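Local structure of uncharacterized protein (Cricetid herpesvirus 2, 4ZKQ) at residues A83-A88 with L141-S146; A71-S76 with A164-K169. The protein binds chemokines and probably serves the rodent gammaherpesvirus as a decoy receptor that keeps host chemokine signals from their cellular receptors. All coordinates share one frame; numbering follows the deposited sequence.

Contact 1. Residues A83-A88 with L141-S146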
loop_
_atom_site.group_PDB
_atom_site.type_symbol
_atom_site.label_atom_id
_atom_site.label_comp_id
_atom_site.label_asym_id
_atom_site.label_seq_id
_atom_site.Cartn_x
_atom_site.Cartn_y
_atom_site.Cartn_z
ATOM N N ALA A 83 7.541 1.010 -7.327
ATOM C CA ALA A 83 8.552 0.014 -7.682
ATOM C C ALA A 83 9.264 -0.580 -6.467
ATOM O O ALA A 83 9.942 -1.599 -6.591
ATOM C CB ALA A 83 9.573 0.629 -8.627
ATOM N N CYS A 84 9.107 0.046 -5.301
ATOM C CA CYS A 84 9.755 -0.428 -4.071
ATOM C C CYS A 84 9.272 -1.824 -3.683
ATOM O O CYS A 84 8.078 -2.104 -3.716
ATOM C CB CYS A 84 9.493 0.533 -2.915
ATOM S SG CYS A 84 10.401 2.114 -2.983
ATOM N N LEU A 85 10.202 -2.697 -3.313
ATOM C CA LEU A 85 9.842 -4.015 -2.805
ATOM C C LEU A 85 9.438 -3.941 -1.340
ATOM O O LEU A 85 9.983 -3.153 -0.573
ATOM C CB LEU A 85 11.003 -4.994 -2.958
ATOM C CG LEU A 85 11.285 -5.479 -4.378
ATOM C CD1 LEU A 85 12.528 -6.349 -4.374
ATOM C CD2 LEU A 85 10.097 -6.243 -4.935
ATOM N N GLY A 86 8.486 -4.785 -0.963
ATOM C CA GLY A 86 8.052 -4.887 0.415
ATOM C C GLY A 86 7.637 -6.308 0.718
ATOM O O GLY A 86 7.525 -7.129 -0.188
ATOM N N ARG A 87 7.418 -6.600 1.996
ATOM C CA ARG A 87 6.927 -7.903 2.417
ATOM C C ARG A 87 5.518 -7.758 2.961
ATOM O O ARG A 87 5.262 -6.910 3.814
ATOM C CB ARG A 87 7.853 -8.517 3.470
ATOM C CG ARG A 87 9.284 -8.677 2.960
ATOM C CD ARG A 87 10.192 -9.412 3.932
ATOM N NE ARG A 87 11.555 -9.495 3.408
ATOM C CZ ARG A 87 11.974 -10.413 2.543
ATOM N NH1 ARG A 87 11.142 -11.349 2.099
ATOM N NH2 ARG A 87 13.233 -10.398 2.117
ATOM N N ALA A 88 4.608 -8.572 2.444
ATOM C CA ALA A 88 3.221 -8.541 2.883
ATOM C C ALA A 88 2.871 -9.810 3.640
ATOM O O ALA A 88 3.317 -10.896 3.281
ATOM C CB ALA A 88 2.291 -8.367 1.696
ATOM N N LEU A 141 6.215 -11.432 -1.212
ATOM C CA LEU A 141 7.268 -10.466 -1.466
ATOM C C LEU A 141 7.014 -9.867 -2.832
ATOM O O LEU A 141 6.959 -10.586 -3.819
ATOM C CB LEU A 141 8.639 -11.130 -1.414
ATOM C CG LEU A 141 9.840 -10.318 -1.897
ATOM C CD1 LEU A 141 10.099 -9.129 -1.003
ATOM C CD2 LEU A 141 11.058 -11.223 -1.940
ATOM N N GLY A 142 6.848 -8.556 -2.892
ATOM C CA GLY A 142 6.545 -7.920 -4.158
ATOM C C GLY A 142 6.543 -6.420 -4.037
ATOM O O GLY A 142 6.841 -5.874 -2.976
ATOM N N THR A 143 6.200 -5.748 -5.127
ATOM C CA THR A 143 6.138 -4.298 -5.123
ATOM C C THR A 143 4.805 -3.852 -4.569
ATOM O O THR A 143 3.920 -4.676 -4.330
ATOM C CB THR A 143 6.314 -3.708 -6.528
ATOM O OG1 THR A 143 5.153 -4.013 -7.315
ATOM C CG2 THR A 143 7.551 -4.262 -7.194
ATOM N N GLU A 144 4.661 -2.542 -4.379
ATOM C CA GLU A 144 3.407 -1.948 -3.915
ATOM C C GLU A 144 2.191 -2.294 -4.744
ATOM O O GLU A 144 1.074 -2.324 -4.227
ATOM C CB GLU A 144 3.501 -0.428 -3.908
ATOM C CG GLU A 144 4.274 0.167 -2.774
ATOM C CD GLU A 144 4.064 1.659 -2.703
ATOM O OE1 GLU A 144 3.364 2.216 -3.583
ATOM O OE2 GLU A 144 4.606 2.278 -1.771
ATOM N N GLU A 145 2.407 -2.503 -6.039
ATOM C CA GLU A 145 1.319 -2.716 -6.984
ATOM C C GLU A 145 0.836 -4.164 -7.012
ATOM O O GLU A 145 -0.129 -4.493 -7.706
ATOM C CB GLU A 145 1.772 -2.295 -8.385
ATOM C CG GLU A 145 2.573 -1.000 -8.396
ATOM C CD GLU A 145 2.641 -0.370 -9.770
ATOM O OE1 GLU A 145 3.679 -0.526 -10.446
ATOM O OE2 GLU A 145 1.653 0.280 -10.172
ATOM N N SER A 146 1.496 -5.028 -6.253
ATOM C CA SER A 146 1.172 -6.449 -6.284
ATOM C C SER A 146 -0.169 -6.739 -5.648
ATOM O O SER A 146 -0.764 -5.879 -4.997
ATOM C CB SER A 146 2.263 -7.260 -5.582
ATOM O OG SER A 146 3.516 -7.008 -6.177
#
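With CG trans to its backbone N (chi1 170°), Leu141 leans its two methyls toward Arg87, whose chain runs extended from CG to NE on the same face of the sheet. Leu141 CD1 lies over one face of the guanidinium, set off toward its rim, 4.0 Å from Arg87 NH1. The same methyl rests 3.4 Å from Gly86 O. Underneath, the backbones pair through the two glycines: Gly86 N donates to Gly142 O at 2.8 Å, and Gly142 N returns a bond to Gly86 O at 3.1 Å. Gly86 and Gly142 thus form an antiparallel hydrogen-bonded pair where strands 85-94 and 132-143 meet as neighbours in the seven-stranded mixed sheet of this beta-rich protein. On the Thr143 side of this pair, Cys84 O accepts a CA-H...O contact from Thr143 CA at 3.2 Å. Thr143 CG2, turned opposite the carbonyl carbon while OG1 takes chi1 70°, faces Ala83 O at 3.6 Å. The same CG2 also meets Leu85 CD2 at 3.9 Å. A type I turn, Thr143 to Ser146, then leads the chain away. Within it, the buried Glu144 carboxylate accepts bonds from Thr80 N and Cys81 N, tying the turn to the small loop closed by the Cys81-Cys84 disulfide.

Contact 2. Residues A71-S76 with A164-K169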
loop_
_atom_site.group_PDB
_atom_site.type_symbol
_atom_site.label_atom_id
_atom_site.label_comp_id
_atom_site.label_asym_id
_atom_site.label_seq_id
_atom_site.Cartn_x
_atom_site.Cartn_y
_atom_site.Cartn_z
ATOM N N ALA A 71 -11.519 -13.163 -4.679
ATOM C CA ALA A 71 -11.253 -11.799 -4.221
ATOM C C ALA A 71 -9.856 -11.382 -4.664
ATOM O O ALA A 71 -8.927 -12.189 -4.654
ATOM C CB ALA A 71 -11.384 -11.700 -2.715
ATOM N N VAL A 72 -9.726 -10.127 -5.065
ATOM C CA VAL A 72 -8.463 -9.586 -5.539
ATOM C C VAL A 72 -8.149 -8.342 -4.727
ATOM O O VAL A 72 -8.818 -7.320 -4.859
ATOM C CB VAL A 72 -8.516 -9.248 -7.039
ATOM C CG1 VAL A 72 -7.198 -8.644 -7.506
ATOM C CG2 VAL A 72 -8.847 -10.503 -7.850
ATOM N N LEU A 73 -7.127 -8.447 -3.883
ATOM C CA LEU A 73 -6.784 -7.379 -2.948
ATOM C C LEU A 73 -5.426 -6.758 -3.279
ATOM O O LEU A 73 -4.468 -7.469 -3.575
ATOM C CB LEU A 73 -6.777 -7.928 -1.522
ATOM C CG LEU A 73 -8.074 -8.581 -1.064
ATOM C CD1 LEU A 73 -7.881 -9.240 0.276
ATOM C CD2 LEU A 73 -9.200 -7.564 -0.992
ATOM N N PRO A 74 -5.337 -5.421 -3.242
ATOM C CA PRO A 74 -4.032 -4.797 -3.443
ATOM C C PRO A 74 -3.168 -4.951 -2.199
ATOM O O PRO A 74 -3.703 -4.838 -1.096
ATOM C CB PRO A 74 -4.385 -3.334 -3.686
ATOM C CG PRO A 74 -5.610 -3.128 -2.859
ATOM C CD PRO A 74 -6.381 -4.421 -2.955
ATOM N N LEU A 75 -1.870 -5.192 -2.355
ATOM C CA LEU A 75 -1.009 -5.287 -1.183
ATOM C C LEU A 75 -0.867 -3.906 -0.545
ATOM O O LEU A 75 -0.682 -3.801 0.664
ATOM C CB LEU A 75 0.352 -5.894 -1.537
ATOM C CG LEU A 75 0.324 -7.369 -1.969
ATOM C CD1 LEU A 75 1.727 -7.954 -1.948
ATOM C CD2 LEU A 75 -0.592 -8.239 -1.117
ATOM N N SER A 76 -0.994 -2.852 -1.354
ATOM C CA SER A 76 -1.140 -1.493 -0.831
ATOM C C SER A 76 -2.189 -0.728 -1.650
ATOM O O SER A 76 -2.079 -0.676 -2.870
ATOM C CB SER A 76 0.207 -0.762 -0.873
ATOM O OG SER A 76 0.082 0.575 -0.420
ATOM N N ALA A 164 -10.179 -9.916 6.024
ATOM C CA ALA A 164 -8.790 -10.158 5.686
ATOM C C ALA A 164 -7.945 -8.918 5.949
ATOM O O ALA A 164 -8.231 -7.823 5.456
ATOM C CB ALA A 164 -8.666 -10.590 4.240
ATOM N N LEU A 165 -6.911 -9.121 6.749
ATOM C CA LEU A 165 -5.882 -8.126 6.991
ATOM C C LEU A 165 -4.728 -8.327 6.034
ATOM O O LEU A 165 -4.265 -9.453 5.853
ATOM C CB LEU A 165 -5.374 -8.231 8.435
ATOM C CG LEU A 165 -4.113 -7.435 8.786
ATOM C CD1 LEU A 165 -4.390 -5.938 8.768
ATOM C CD2 LEU A 165 -3.554 -7.879 10.131
ATOM N N ILE A 166 -4.264 -7.239 5.428
ATOM C CA ILE A 166 -2.978 -7.241 4.757
ATOM C C ILE A 166 -2.071 -6.249 5.465
ATOM O O ILE A 166 -2.399 -5.074 5.618
ATOM C CB ILE A 166 -3.097 -6.896 3.269
ATOM C CG1 ILE A 166 -3.881 -8.003 2.550
ATOM C CG2 ILE A 166 -1.709 -6.732 2.645
ATOM C CD1 ILE A 166 -4.255 -7.681 1.144
ATOM N N HIS A 167 -0.942 -6.762 5.929
ATOM C CA HIS A 167 0.112 -5.946 6.487
ATOM C C HIS A 167 1.192 -5.865 5.432
ATOM O O HIS A 167 1.739 -6.894 5.047
ATOM C CB HIS A 167 0.660 -6.552 7.784
ATOM C CG HIS A 167 1.739 -5.741 8.411
ATOM N ND1 HIS A 167 3.032 -5.706 7.911
ATOM C CD2 HIS A 167 1.732 -4.907 9.474
ATOM C CE1 HIS A 167 3.762 -4.895 8.650
ATOM N NE2 HIS A 167 2.998 -4.396 9.608
ATOM N N PHE A 168 1.460 -4.664 4.931
ATOM C CA PHE A 168 2.540 -4.447 3.968
ATOM C C PHE A 168 3.681 -3.682 4.627
ATOM O O PHE A 168 3.535 -2.507 4.988
ATOM C CB PHE A 168 2.021 -3.686 2.746
ATOM C CG PHE A 168 3.014 -3.585 1.614
ATOM C CD1 PHE A 168 3.215 -4.650 0.751
ATOM C CD2 PHE A 168 3.724 -2.422 1.401
ATOM C CE1 PHE A 168 4.127 -4.556 -0.295
ATOM C CE2 PHE A 168 4.633 -2.322 0.359
ATOM C CZ PHE A 168 4.835 -3.389 -0.486
ATOM N N LYS A 169 4.805 -4.359 4.818
ATOM C CA LYS A 169 5.985 -3.712 5.377
ATOM C C LYS A 169 6.776 -3.090 4.244
ATOM O O LYS A 169 7.392 -3.791 3.438
ATOM C CB LYS A 169 6.856 -4.690 6.167
ATOM C CG LYS A 169 7.939 -3.962 6.947
ATOM C CD LYS A 169 8.701 -4.863 7.892
ATOM C CE LYS A 169 9.446 -4.030 8.929
ATOM N NZ LYS A 169 10.211 -4.871 9.890
#
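Leu75 O is met by two carbons of the facing strand: Phe168 CB comes to 3.4 Å, and Ile166 CG2 approaches the same oxygen at 3.7 Å. The Phe168 ring stands oblique to this carbonyl. Phe168 holds CG trans to its backbone N (chi1 -172°), which carries the ring alongside the leucine until its CD1 lies 3.9 Å from Leu75 CB. Ile166 works with both branches. Its CG2 also faces Leu75 CD2 at 4.2 Å, while CG1, turned opposite the carbonyl carbon, sends CD1 toward Leu73 and Pro74. There CD1 lies 3.7 Å from Leu73 CB, the two side chains passing at a slant, and it also touches Pro74 O. These are facing layers of a beta sandwich: strand 68-74 belongs to the four-stranded antiparallel sheet and strand 161-169 to the seven-stranded mixed one. Over residues 71-74 and 164-169 the axes approach to 9.3 Å at 31°, a spacing filled by interlocking aliphatic and aromatic groups. Every second residue of the second strand, Ala164, Ile166 and Phe168, points its side chain inward, whereas Leu165 and His167 point away, and His167 NE2 bonds to Thr51 O. At the far end Leu73 CD1 reaches Ala164 CB at a looser 4.3 Å. Trp180 of the adjacent strand 175-181 packs against Leu73 and Pro74, and Leu90 of strand 85-94, the other neighbour of 161-169 in the sheet, borders Ala164 and Ile166.

How the contacts relate
After strands 23-26 and 54-59 of the seven-stranded sheet and 63-65 of the four-stranded one, the chain adds 68-74 to the latter, then passes the Cys81-Cys84 disulfide into strand 85-94 of the seven-stranded sheet. Contact 1 closes the inner loop when strand 132-143 returns beside 85-94. The turn after it crosses back to the four-stranded sheet, where 147-152 pairs with 68-74, and strand 161-169 then closes contact 2 on 71-76, enclosing the chain between, so contact 1 is nested within. Strand 85-94 separates 132-143 from 161-169, and Arg87 O probably accepts a bond from Lys169 N. Ser146 O probably does likewise with Leu75 N, while Gly86 CA packs on Phe168 CZ.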